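Local coordinates for protein galactan 1,3-beta-galactosidase (Phanerochaete chrysosporium, PDB 7BYS) that probably releases galactose from the chain ends of beta-1,3-galactan, using a family 43 glycoside hydrolase domain joined to a calcium-binding carbohydrate-binding module, at residues Arg82-Phe87 / Arg136-Phe141; Ser29-Phe34 / Ser54-Trp59; Leu357-Gly362 / Val391-Pro396. All coordinates share one frame; numbering follows the deposited sequence. Where two conformers were deposited one is given.

Interaction 1: Arg82-Phe87 / Arg136-Phe141; sequences RPKVIF and RDESIF
Asp137 sets its carboxylate beside the guanidinium of Arg82 in a long salt bridge, Arg82 NE to Asp137 OD1 3.5 Å, with the two planes turned 54° apart. Each group also has a stronger partner elsewhere: Arg82 NH1 bonds the carbonyl of Asn243, and Asp137 OD2 accepts from the backbone N of Ala188. Glu138 folds its chain back toward the neighbouring strand, CG wedged between its own backbone N and carbonyl carbon (chi1 50°), and this brings OE1 within 2.7 Å of Arg82 O. Its other oxygen, OE2, is buried without a polar partner and lies 3.8 Å from Lys84 CG. Ser139 places OG 3.5 Å from Lys84 CE, alongside the bent lysine chain. That bend carries Lys84 NZ back to Pro83 O (2.9 Å), and Ala22 O takes a further bond. Ile140 then lies against Lys84 CB and crosses Ile86 at about a right angle, its CG2 3.5 Å from Ile86 CD1. With an alanine in place of Lys84, the carbonyls of Pro83 and Ala22 would probably lose their donor and Ser139 its aliphatic cover. The strands run 12° from parallel, as do innermost strands of adjacent propeller blades. Arg82 and Asp137 belong to the galactose site, while the close oxygens of Arg82 and Glu138 suggest that this buried acid probably carries a proton.

Interaction 2: Ser29-Phe34 / Ser54-Trp59; sequences STFYWF and SDLVNW
Trp33 drives the edge of its six-membered ring into the face of the Trp59 indole, an edge-to-face pair with planes at 72° and Trp33 CE3 only 3.5 Å from Trp59 CE2. With CG anti to the backbone N (chi1 -180°), Trp33 reaches the five-membered half of Trp59 with its ring, while its CB makes a CH-pi contact with the six-membered half, 3.9 Å from the centroid. The far corner of the same indole presses on the strand itself, Trp59 CZ3 lying 3.6 Å from Phe31 O. Trp59 NE1 turns back to Leu56 O in a weak, bent bond. Leu56 CD2 sits over a face of the Phe31 ring, 4.1 Å from its centroid, but Leu56 has two conformers, making this contact less certain than the tryptophan pair. Toward Ser29 and Ser54 the packing gives way to solvent. Both are exposed, Ser54 too has two conformers, and a water links their carbonyls, donating to Ser54 O at 2.8 Å and to Ser29 O. Within the loop itself, Asp55 OD1 accepts from Val57 N (2.9 Å), an Asx turn, and also from Asn58 N, bonds that brace the loop. Trp33 also meets Tyr270 and Trp272 of strand 269-276. The loop between strands 48-53 and 60-61 thus folds its tryptophan onto strand 30-36 in a four-stranded antiparallel blade of the family 43 five-bladed beta-propeller.

Interaction 3: Leu357-Gly362 / Val391-Pro396; sequences LYFANG and VVISVP
Ser394 lays its CB squarely over the centre of the Tyr358 ring, 3.5 Å from the centroid and 6° off the normal, a CH-pi contact within a non-hydrogen-bonded antiparallel pair. Val392 CG1 meets the same ring near its plane and touches Tyr358 CB at 3.7 Å. On the other face of the sheet Phe359 leans over the neighbouring strand, its CG held between backbone N and carbonyl carbon (chi1 66°). The ring therefore reaches two residues, with CZ 3.7 Å from Ile393 CG1 and CE2 3.7 Å from Val395 CG2. Four backbone hydrogen bonds fix this register. Leu357 and Val395 bond reciprocally, with Leu357 N to Val395 O (2.8 Å) nearly straight, and Phe359 and Ile393 do the same, Phe359 N to Ile393 O being 3.0 Å. Farther out, Asp288 grips both polar ends of the tyrosine-serine pair, OD2 bonding Tyr358 OH and OD1 bonding Ser394 OG, while Lys423 makes a cation-pi contact with Tyr358. Strand 420-426 flanks strand 352-360 on its other side, so that strand 392-402 is the outer member of this four-stranded sheet, and Val392 touches the calcium-binding Asp422. Leu357, Phe359 and Val395 face strands 367-373 and 379-383 of the second sheet, in the beta-sandwich expected of this type of carbohydrate-binding module.

Overall arrangement
From the N terminus, interaction 2 closes first, bringing the 54-59 loop back onto strand 30-36 within one propeller blade. Interaction 1 follows, joining strand 79-88 to strand 138-142 of the next four-stranded sheet across a span that holds the other three strands of the blade begun by 79-88. The two touch through Phe34, whose CE1 lies 3.6 Å from Val85 CG2, so three consecutive blades are tied together. Interaction 3 closes much later, pairing two strands of the carbohydrate-binding module on the other side of the chain's centre, about 32 Å centre to centre from interaction 1. All three stand in series; none nests within or crosses another.

Interaction 1: Arg82-Phe87 / Arg136-Phe141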
loop_
_atom_site.group_PDB
_atom_site.type_symbol
_atom_site.label_atom_id
_atom_site.label_comp_id
_atom_site.label_asym_id
_atom_site.label_seq_id
_atom_site.Cartn_x
_atom_site.Cartn_y
_atom_site.Cartn_z
ATOM N N ARG A 82 -2.960 -11.752 -2.349
ATOM C CA ARG A 82 -3.154 -10.856 -3.480
ATOM C C ARG A 82 -4.365 -11.219 -4.355
ATOM O O ARG A 82 -4.235 -11.396 -5.559
ATOM C CB ARG A 82 -1.884 -10.737 -4.313
ATOM C CG ARG A 82 -0.730 -10.121 -3.513
ATOM C CD ARG A 82 0.576 -10.052 -4.303
ATOM N NE ARG A 82 1.655 -9.513 -3.467
ATOM C CZ ARG A 82 1.835 -8.223 -3.195
ATOM N NH1 ARG A 82 1.048 -7.292 -3.718
ATOM N NH2 ARG A 82 2.843 -7.862 -2.410
ATOM N N PRO A 83 -5.556 -11.327 -3.758
ATOM C CA PRO A 83 -6.743 -11.632 -4.561
ATOM C C PRO A 83 -7.016 -10.530 -5.579
ATOM O O PRO A 83 -6.720 -9.357 -5.357
ATOM C CB PRO A 83 -7.861 -11.694 -3.517
ATOM C CG PRO A 83 -7.400 -10.722 -2.445
ATOM C CD PRO A 83 -5.909 -10.936 -2.378
ATOM N N LYS A 84 -7.592 -10.931 -6.709
ATOM C CA LYS A 84 -7.957 -10.025 -7.795
ATOM C C LYS A 84 -9.261 -10.569 -8.362
ATOM O O LYS A 84 -9.436 -11.787 -8.425
ATOM C CB LYS A 84 -6.874 -10.037 -8.906
ATOM C CG LYS A 84 -5.452 -9.687 -8.432
ATOM C CD LYS A 84 -5.286 -8.207 -8.120
ATOM C CE LYS A 84 -3.988 -7.976 -7.348
ATOM N NZ LYS A 84 -4.175 -8.073 -5.848
ATOM N N VAL A 85 -10.196 -9.691 -8.723
ATOM C CA VAL A 85 -11.499 -10.118 -9.232
ATOM C C VAL A 85 -11.839 -9.320 -10.482
ATOM O O VAL A 85 -11.729 -8.086 -10.493
ATOM C CB VAL A 85 -12.619 -9.955 -8.187
ATOM C CG1 VAL A 85 -13.953 -10.440 -8.766
ATOM C CG2 VAL A 85 -12.302 -10.724 -6.910
ATOM N N ILE A 86 -12.236 -10.031 -11.537
ATOM C CA ILE A 86 -12.742 -9.409 -12.755
ATOM C C ILE A 86 -14.071 -10.048 -13.142
ATOM O O ILE A 86 -14.351 -11.204 -12.807
ATOM C CB ILE A 86 -11.733 -9.465 -13.925
ATOM C CG1 ILE A 86 -11.329 -10.904 -14.237
ATOM C CG2 ILE A 86 -10.505 -8.592 -13.636
ATOM C CD1 ILE A 86 -10.430 -11.010 -15.458
ATOM N N PHE A 87 -14.897 -9.289 -13.860
ATOM C CA PHE A 87 -16.210 -9.765 -14.283
ATOM C C PHE A 87 -16.133 -10.309 -15.701
ATOM O O PHE A 87 -15.636 -9.631 -16.610
ATOM C CB PHE A 87 -17.242 -8.641 -14.216
ATOM C CG PHE A 87 -18.630 -9.060 -14.635
ATOM C CD1 PHE A 87 -19.373 -9.937 -13.854
ATOM C CD2 PHE A 87 -19.185 -8.577 -15.809
ATOM C CE1 PHE A 87 -20.662 -10.314 -14.237
ATOM C CE2 PHE A 87 -20.468 -8.953 -16.196
ATOM C CZ PHE A 87 -21.201 -9.812 -15.405
ATOM N N ARG A 136 3.989 -17.007 -8.136
ATOM C CA ARG A 136 3.934 -16.540 -6.757
ATOM C C ARG A 136 3.155 -15.228 -6.704
ATOM O O ARG A 136 1.941 -15.250 -6.919
ATOM C CB ARG A 136 5.324 -16.521 -6.112
ATOM C CG ARG A 136 5.801 -17.930 -5.799
ATOM C CD ARG A 136 7.170 -17.946 -5.134
ATOM N NE ARG A 136 7.583 -19.301 -4.774
ATOM C CZ ARG A 136 8.164 -20.157 -5.609
ATOM N NH1 ARG A 136 8.392 -19.835 -6.874
ATOM N NH2 ARG A 136 8.497 -21.369 -5.177
ATOM N N ASP A 137 3.795 -14.080 -6.471
ATOM C CA ASP A 137 3.044 -12.827 -6.556
ATOM C C ASP A 137 2.412 -12.724 -7.938
ATOM O O ASP A 137 3.047 -13.033 -8.953
ATOM C CB ASP A 137 3.979 -11.628 -6.415
ATOM C CG ASP A 137 4.323 -11.289 -4.982
ATOM O OD1 ASP A 137 4.036 -12.076 -4.067
ATOM O OD2 ASP A 137 4.933 -10.225 -4.791
ATOM N N GLU A 138 1.156 -12.292 -7.983
ATOM C CA GLU A 138 0.447 -12.215 -9.252
ATOM C C GLU A 138 -0.513 -11.039 -9.235
ATOM O O GLU A 138 -0.837 -10.484 -8.180
ATOM C CB GLU A 138 -0.292 -13.523 -9.594
ATOM C CG GLU A 138 -1.186 -14.104 -8.492
ATOM C CD GLU A 138 -2.302 -13.172 -8.033
ATOM O OE1 GLU A 138 -2.416 -12.973 -6.816
ATOM O OE2 GLU A 138 -3.052 -12.617 -8.876
ATOM N N SER A 139 -0.983 -10.683 -10.425
ATOM C CA SER A 139 -2.166 -9.856 -10.555
ATOM C C SER A 139 -2.928 -10.315 -11.791
ATOM O O SER A 139 -2.442 -11.137 -12.579
ATOM C CB SER A 139 -1.792 -8.370 -10.611
ATOM O OG SER A 139 -2.943 -7.547 -10.681
ATOM N N ILE A 140 -4.120 -9.756 -11.968
ATOM C CA ILE A 140 -4.949 -10.000 -13.144
ATOM C C ILE A 140 -5.224 -8.644 -13.762
ATOM O O ILE A 140 -5.652 -7.720 -13.064
ATOM C CB ILE A 140 -6.279 -10.684 -12.766
ATOM C CG1 ILE A 140 -6.036 -12.053 -12.125
ATOM C CG2 ILE A 140 -7.213 -10.783 -13.988
ATOM C CD1 ILE A 140 -5.477 -13.067 -13.071
ATOM N N PHE A 141 -4.969 -8.516 -15.061
ATOM C CA PHE A 141 -5.293 -7.305 -15.802
ATOM C C PHE A 141 -6.357 -7.633 -16.843
ATOM O O PHE A 141 -6.209 -8.590 -17.610
ATOM C CB PHE A 141 -4.048 -6.733 -16.498
ATOM C CG PHE A 141 -4.371 -5.597 -17.420
ATOM C CD1 PHE A 141 -4.743 -4.361 -16.906
ATOM C CD2 PHE A 141 -4.393 -5.784 -18.797
ATOM C CE1 PHE A 141 -5.098 -3.321 -17.739
ATOM C CE2 PHE A 141 -4.750 -4.738 -19.646
ATOM C CZ PHE A 141 -5.101 -3.506 -19.116
#

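Interaction 2: Ser29-Phe34 / Ser54-Trp59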
loop_
_atom_site.group_PDB
_atom_site.type_symbol
_atom_site.label_atom_id
_atom_site.label_comp_id
_atom_site.label_asym_id
_atom_site.label_seq_id
_atom_site.Cartn_x
_atom_site.Cartn_y
_atom_site.Cartn_z
ATOM N N SER A 29 -21.225 2.030 -10.496
ATOM C CA SER A 29 -20.619 3.100 -9.720
ATOM C C SER A 29 -20.102 2.628 -8.364
ATOM O O SER A 29 -19.660 3.456 -7.563
ATOM C CB SER A 29 -21.610 4.251 -9.542
ATOM O OG SER A 29 -22.779 3.788 -8.890
ATOM N N THR A 30 -20.153 1.326 -8.083
ATOM C CA THR A 30 -19.716 0.787 -6.801
ATOM C C THR A 30 -18.336 0.160 -6.941
ATOM O O THR A 30 -18.065 -0.572 -7.894
ATOM C CB THR A 30 -20.699 -0.266 -6.278
ATOM O OG1 THR A 30 -21.999 0.321 -6.147
ATOM C CG2 THR A 30 -20.266 -0.781 -4.908
ATOM N N PHE A 31 -17.464 0.458 -5.987
ATOM C CA PHE A 31 -16.130 -0.116 -5.946
ATOM C C PHE A 31 -16.070 -1.195 -4.873
ATOM O O PHE A 31 -16.672 -1.053 -3.800
ATOM C CB PHE A 31 -15.073 0.963 -5.686
ATOM C CG PHE A 31 -14.864 1.883 -6.859
ATOM C CD1 PHE A 31 -15.683 2.982 -7.038
ATOM C CD2 PHE A 31 -13.886 1.616 -7.808
ATOM C CE1 PHE A 31 -15.508 3.826 -8.126
ATOM C CE2 PHE A 31 -13.701 2.458 -8.901
ATOM C CZ PHE A 31 -14.516 3.550 -9.062
ATOM N N TYR A 32 -15.339 -2.267 -5.177
ATOM C CA TYR A 32 -15.159 -3.425 -4.312
ATOM C C TYR A 32 -13.673 -3.583 -4.045
ATOM O O TYR A 32 -12.875 -3.650 -4.983
ATOM C CB TYR A 32 -15.731 -4.698 -4.962
ATOM C CG TYR A 32 -17.222 -4.627 -5.139
ATOM C CD1 TYR A 32 -17.786 -3.903 -6.191
ATOM C CD2 TYR A 32 -18.070 -5.253 -4.239
ATOM C CE1 TYR A 32 -19.169 -3.810 -6.334
ATOM C CE2 TYR A 32 -19.450 -5.163 -4.381
ATOM C CZ TYR A 32 -19.982 -4.439 -5.422
ATOM O OH TYR A 32 -21.353 -4.353 -5.558
ATOM N N TRP A 33 -13.309 -3.615 -2.772
ATOM C CA TRP A 33 -11.935 -3.826 -2.339
ATOM C C TRP A 33 -11.867 -5.213 -1.717
ATOM O O TRP A 33 -12.493 -5.465 -0.684
ATOM C CB TRP A 33 -11.563 -2.716 -1.353
ATOM C CG TRP A 33 -10.164 -2.771 -0.799
ATOM C CD1 TRP A 33 -9.193 -3.702 -1.057
ATOM C CD2 TRP A 33 -9.588 -1.835 0.128
ATOM N NE1 TRP A 33 -8.052 -3.398 -0.341
ATOM C CE2 TRP A 33 -8.271 -2.263 0.398
ATOM C CE3 TRP A 33 -10.071 -0.685 0.773
ATOM C CZ2 TRP A 33 -7.422 -1.568 1.266
ATOM C CZ3 TRP A 33 -9.233 -0.002 1.636
ATOM C CH2 TRP A 33 -7.924 -0.443 1.883
ATOM N N PHE A 34 -11.151 -6.120 -2.381
ATOM C CA PHE A 34 -10.872 -7.451 -1.874
ATOM C C PHE A 34 -9.457 -7.483 -1.327
ATOM O O PHE A 34 -8.560 -6.843 -1.869
ATOM C CB PHE A 34 -10.953 -8.485 -2.999
ATOM C CG PHE A 34 -12.278 -8.530 -3.683
ATOM C CD1 PHE A 34 -12.539 -7.728 -4.779
ATOM C CD2 PHE A 34 -13.265 -9.381 -3.231
ATOM C CE1 PHE A 34 -13.776 -7.764 -5.414
ATOM C CE2 PHE A 34 -14.506 -9.416 -3.861
ATOM C CZ PHE A 34 -14.760 -8.609 -4.945
ATOM N N SER A 54 -18.653 3.899 -2.710
ATOM C CA SER A 54 -18.888 4.706 -3.897
ATOM C C SER A 54 -17.869 5.822 -4.073
ATOM O O SER A 54 -17.845 6.453 -5.139
ATOM C CB SER A 54 -20.291 5.305 -3.853
ATOM O OG SER A 54 -20.373 6.266 -2.816
ATOM N N ASP A 55 -17.022 6.072 -3.066
ATOM C CA ASP A 55 -16.113 7.209 -3.085
ATOM C C ASP A 55 -14.650 6.854 -2.848
ATOM O O ASP A 55 -13.812 7.762 -2.852
ATOM C CB ASP A 55 -16.547 8.292 -2.080
ATOM C CG ASP A 55 -16.616 7.788 -0.641
ATOM O OD1 ASP A 55 -16.014 6.743 -0.320
ATOM O OD2 ASP A 55 -17.277 8.459 0.183
ATOM N N LEU A 56 -14.321 5.573 -2.658
ATOM C CA LEU A 56 -12.969 5.058 -2.408
ATOM C C LEU A 56 -12.438 5.369 -1.014
ATOM O O LEU A 56 -11.248 5.105 -0.744
ATOM C CB LEU A 56 -11.946 5.492 -3.467
ATOM C CG LEU A 56 -12.115 4.912 -4.866
ATOM C CD1 LEU A 56 -10.981 5.400 -5.746
ATOM C CD2 LEU A 56 -12.162 3.376 -4.831
ATOM N N VAL A 57 -13.254 5.923 -0.111
ATOM C CA VAL A 57 -12.740 6.327 1.199
ATOM C C VAL A 57 -13.574 5.746 2.333
ATOM O O VAL A 57 -13.037 5.338 3.371
ATOM C CB VAL A 57 -12.625 7.858 1.304
ATOM C CG1 VAL A 57 -12.184 8.271 2.703
ATOM C CG2 VAL A 57 -11.644 8.374 0.267
ATOM N N ASN A 58 -14.887 5.689 2.139
ATOM C CA ASN A 58 -15.806 5.159 3.143
ATOM C C ASN A 58 -16.191 3.738 2.742
ATOM O O ASN A 58 -17.031 3.537 1.861
ATOM C CB ASN A 58 -17.020 6.067 3.285
ATOM C CG ASN A 58 -16.670 7.396 3.918
ATOM O OD1 ASN A 58 -16.436 7.477 5.125
ATOM N ND2 ASN A 58 -16.613 8.446 3.104
ATOM N N TRP A 59 -15.594 2.757 3.415
ATOM C CA TRP A 59 -15.663 1.358 3.018
ATOM C C TRP A 59 -16.556 0.597 3.981
ATOM O O TRP A 59 -16.369 0.674 5.202
ATOM C CB TRP A 59 -14.262 0.737 3.001
ATOM C CG TRP A 59 -13.395 1.293 1.914
ATOM C CD1 TRP A 59 -12.414 2.236 2.033
ATOM C CD2 TRP A 59 -13.439 0.930 0.528
ATOM N NE1 TRP A 59 -11.847 2.487 0.804
ATOM C CE2 TRP A 59 -12.464 1.708 -0.142
ATOM C CE3 TRP A 59 -14.219 0.033 -0.211
ATOM C CZ2 TRP A 59 -12.236 1.597 -1.520
ATOM C CZ3 TRP A 59 -13.998 -0.072 -1.585
ATOM C CH2 TRP A 59 -13.014 0.708 -2.221
HETATM O O HOH W 1 -19.028 5.896 -7.571
#

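Interaction 3: Leu357-Gly362 / Val391-Pro396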
loop_
_atom_site.group_PDB
_atom_site.type_symbol
_atom_site.label_atom_id
_atom_site.label_comp_id
_atom_site.label_asym_id
_atom_site.label_seq_id
_atom_site.Cartn_x
_atom_site.Cartn_y
_atom_site.Cartn_z
ATOM N N LEU A 357 4.500 13.463 10.765
ATOM C CA LEU A 357 5.782 13.504 11.460
ATOM C C LEU A 357 6.855 12.982 10.509
ATOM O O LEU A 357 6.816 11.812 10.111
ATOM C CB LEU A 357 5.738 12.663 12.736
ATOM C CG LEU A 357 4.530 12.816 13.663
ATOM C CD1 LEU A 357 4.689 11.914 14.889
ATOM C CD2 LEU A 357 4.329 14.260 14.063
ATOM N N TYR A 358 7.788 13.856 10.128
ATOM C CA TYR A 358 8.899 13.491 9.252
ATOM C C TYR A 358 10.098 13.132 10.119
ATOM O O TYR A 358 10.563 13.951 10.921
ATOM C CB TYR A 358 9.239 14.638 8.306
ATOM C CG TYR A 358 8.254 14.790 7.179
ATOM C CD1 TYR A 358 6.959 15.259 7.405
ATOM C CD2 TYR A 358 8.621 14.464 5.880
ATOM C CE1 TYR A 358 6.047 15.370 6.354
ATOM C CE2 TYR A 358 7.723 14.582 4.833
ATOM C CZ TYR A 358 6.447 15.024 5.085
ATOM O OH TYR A 358 5.575 15.130 4.021
ATOM N N PHE A 359 10.598 11.912 9.973
ATOM C CA PHE A 359 11.628 11.403 10.866
ATOM C C PHE A 359 12.577 10.510 10.074
ATOM O O PHE A 359 12.253 10.041 8.978
ATOM C CB PHE A 359 10.991 10.580 12.001
ATOM C CG PHE A 359 10.341 9.323 11.504
ATOM C CD1 PHE A 359 11.071 8.149 11.400
ATOM C CD2 PHE A 359 9.025 9.342 11.056
ATOM C CE1 PHE A 359 10.491 7.004 10.897
ATOM C CE2 PHE A 359 8.435 8.198 10.555
ATOM C CZ PHE A 359 9.171 7.028 10.471
ATOM N N ALA A 360 13.749 10.259 10.644
ATOM C CA ALA A 360 14.675 9.260 10.129
ATOM C C ALA A 360 14.904 8.223 11.215
ATOM O O ALA A 360 15.090 8.570 12.384
ATOM C CB ALA A 360 16.010 9.904 9.730
ATOM N N ASN A 361 14.877 6.951 10.839
ATOM C CA ASN A 361 15.112 5.860 11.786
ATOM C C ASN A 361 16.038 4.872 11.088
ATOM O O ASN A 361 15.585 4.061 10.275
ATOM C CB ASN A 361 13.799 5.205 12.192
ATOM C CG ASN A 361 13.994 3.950 13.026
ATOM O OD1 ASN A 361 15.096 3.658 13.503
ATOM N ND2 ASN A 361 12.921 3.199 13.209
ATOM N N GLY A 362 17.329 4.933 11.415
ATOM C CA GLY A 362 18.286 4.054 10.776
ATOM C C GLY A 362 18.380 2.654 11.336
ATOM O O GLY A 362 19.242 1.885 10.890
ATOM N N VAL A 391 17.683 9.091 5.805
ATOM C CA VAL A 391 16.518 8.922 4.940
ATOM C C VAL A 391 15.281 9.238 5.767
ATOM O O VAL A 391 15.036 8.592 6.792
ATOM C CB VAL A 391 16.434 7.489 4.392
ATOM C CG1 VAL A 391 15.217 7.341 3.489
ATOM C CG2 VAL A 391 17.723 7.119 3.661
ATOM N N VAL A 392 14.480 10.191 5.301
ATOM C CA VAL A 392 13.303 10.668 6.025
ATOM C C VAL A 392 12.051 10.131 5.341
ATOM O O VAL A 392 11.933 10.181 4.106
ATOM C CB VAL A 392 13.295 12.204 6.100
ATOM C CG1 VAL A 392 11.943 12.731 6.624
ATOM C CG2 VAL A 392 14.453 12.666 6.978
ATOM N N ILE A 393 11.133 9.581 6.136
ATOM C CA ILE A 393 9.768 9.316 5.706
ATOM C C ILE A 393 8.828 9.953 6.720
ATOM O O ILE A 393 9.268 10.487 7.733
ATOM C CB ILE A 393 9.475 7.813 5.517
ATOM C CG1 ILE A 393 9.618 7.061 6.842
ATOM C CG2 ILE A 393 10.366 7.206 4.407
ATOM C CD1 ILE A 393 9.129 5.608 6.806
ATOM N N SER A 394 7.527 9.893 6.454
ATOM C CA SER A 394 6.563 10.492 7.368
ATOM C C SER A 394 5.489 9.495 7.772
ATOM O O SER A 394 5.118 8.611 6.996
ATOM C CB SER A 394 5.927 11.759 6.778
ATOM O OG SER A 394 5.069 11.420 5.695
ATOM N N VAL A 395 4.986 9.667 8.993
ATOM C CA VAL A 395 3.819 8.927 9.467
ATOM C C VAL A 395 2.819 9.905 10.068
ATOM O O VAL A 395 3.225 10.935 10.628
ATOM C CB VAL A 395 4.186 7.835 10.487
ATOM C CG1 VAL A 395 5.010 6.731 9.841
ATOM C CG2 VAL A 395 4.909 8.432 11.698
ATOM N N PRO A 396 1.528 9.611 10.008
ATOM C CA PRO A 396 0.519 10.586 10.439
ATOM C C PRO A 396 -0.030 10.307 11.824
ATOM O O PRO A 396 -0.093 9.154 12.281
ATOM C CB PRO A 396 -0.588 10.391 9.402
ATOM C CG PRO A 396 -0.546 8.907 9.143
ATOM C CD PRO A 396 0.931 8.536 9.189
#